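PDB 1Q5N: 3-carboxy-cis,cis-muconate cycloisomerase from Acinetobacter calcoaceticus, which belongs to the fumarase/aspartase superfamily, whose members are largely helical enzymes that assemble as tetramers around a bundle of long helices. Local coordinates for residues A[238-241]-A[242-246]. Sequence-based numbering, arbitrary orientation.
Sequences VEIA and SVLGI
Ser242 turns its hydroxyl back on the helix that carries it: OG donates to the carbonyl O of Glu239, 2.6 Å away and one turn earlier. A chi1 of 71° sets OG between the backbone N and the carbonyl carbon, facing the carbonyl of the preceding turn. OG meets the acceptor well off the line of the carbonyl, at a C=O...OG angle of 119° and tilted from its plane. From the same face comes the amide of Val243, whose N lies 3.3 Å from Glu239 O, so two donors grip one buried oxygen and the serine hydroxyl donates within its own helix. Of the other i to i+4 bonds, Ser242 N to Val238 O (2.7 Å) and Gly245 N to Ala241 O (2.8 Å) are short, while Leu244 N to Ile240 O, next to the forked acceptor, is 3.2 Å. Ile240 and Leu244 lie side by side and point the same way, CG2 of the isoleucine 4.2 Å from CD1 of the leucine, and both pack on Phe335 of helix 323-351. The buried carboxylate of Glu239 makes salt bridges with Arg190 of helix 166-191 and with Arg183 of the second subunit, while Ser242 packs against Ser242 of that subunit. This is a serine-to-backbone bond within an alpha-helix, here in helix 235-261 where the subunits of this superfamily's helical bundle meet.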
# COMPACT_ATOMS: atom_id res chain seq x y z
N VAL A 238 11.09 9.73 -5.80
CA VAL A 238 10.03 8.82 -6.14
C VAL A 238 10.31 8.20 -7.48
O VAL A 238 10.11 6.99 -7.68
CB VAL A 238 8.68 9.57 -6.17
CG1 VAL A 238 7.53 8.62 -6.52
CG2 VAL A 238 8.45 10.19 -4.81
N GLU A 239 10.81 9.03 -8.41
CA GLU A 239 11.07 8.56 -9.76
C GLU A 239 12.07 7.42 -9.77
O GLU A 239 11.86 6.41 -10.49
CB GLU A 239 11.50 9.72 -10.65
CG GLU A 239 11.77 9.32 -12.10
CD GLU A 239 11.90 10.50 -13.05
OE1 GLU A 239 12.38 11.58 -12.66
OE2 GLU A 239 11.52 10.35 -14.20
N ILE A 240 13.13 7.55 -8.97
CA ILE A 240 14.13 6.49 -8.89
C ILE A 240 13.45 5.22 -8.32
O ILE A 240 13.64 4.12 -8.86
CB ILE A 240 15.30 6.92 -7.99
CG1 ILE A 240 16.13 8.01 -8.69
CG2 ILE A 240 16.26 5.73 -7.70
CD1 ILE A 240 17.12 8.69 -7.70
N ALA A 241 12.67 5.36 -7.24
CA ALA A 241 11.97 4.20 -6.64
C ALA A 241 11.02 3.56 -7.66
O ALA A 241 10.95 2.35 -7.75
CB ALA A 241 11.16 4.59 -5.33
N SER A 242 10.30 4.38 -8.42
CA SER A 242 9.34 3.84 -9.39
C SER A 242 9.97 2.92 -10.45
O SER A 242 9.37 1.94 -10.87
CB SER A 242 8.54 4.97 -10.09
OG SER A 242 9.36 5.69 -10.98
N VAL A 243 11.19 3.23 -10.86
CA VAL A 243 11.88 2.42 -11.86
C VAL A 243 12.38 1.10 -11.21
O VAL A 243 12.28 0.03 -11.81
CB VAL A 243 13.01 3.28 -12.47
CG1 VAL A 243 13.97 2.42 -13.32
CG2 VAL A 243 12.37 4.35 -13.37
N LEU A 244 12.87 1.18 -9.97
CA LEU A 244 13.32 -0.01 -9.26
C LEU A 244 12.08 -0.89 -9.06
O LEU A 244 12.16 -2.10 -9.19
CB LEU A 244 13.94 0.37 -7.91
CG LEU A 244 15.21 1.23 -8.11
CD1 LEU A 244 15.67 1.70 -6.70
CD2 LEU A 244 16.33 0.46 -8.90
N GLY A 245 10.93 -0.27 -8.77
CA GLY A 245 9.71 -1.01 -8.59
C GLY A 245 9.33 -1.81 -9.84
O GLY A 245 8.89 -2.96 -9.73
N ILE A 246 9.49 -1.23 -11.04
CA ILE A 246 9.15 -1.93 -12.25
C ILE A 246 10.11 -3.09 -12.49
O ILE A 246 9.70 -4.18 -12.90
CB ILE A 246 9.19 -0.98 -13.46
CG1 ILE A 246 7.99 -0.02 -13.41
CG2 ILE A 246 9.19 -1.78 -14.76
CD1 ILE A 246 8.17 1.15 -14.37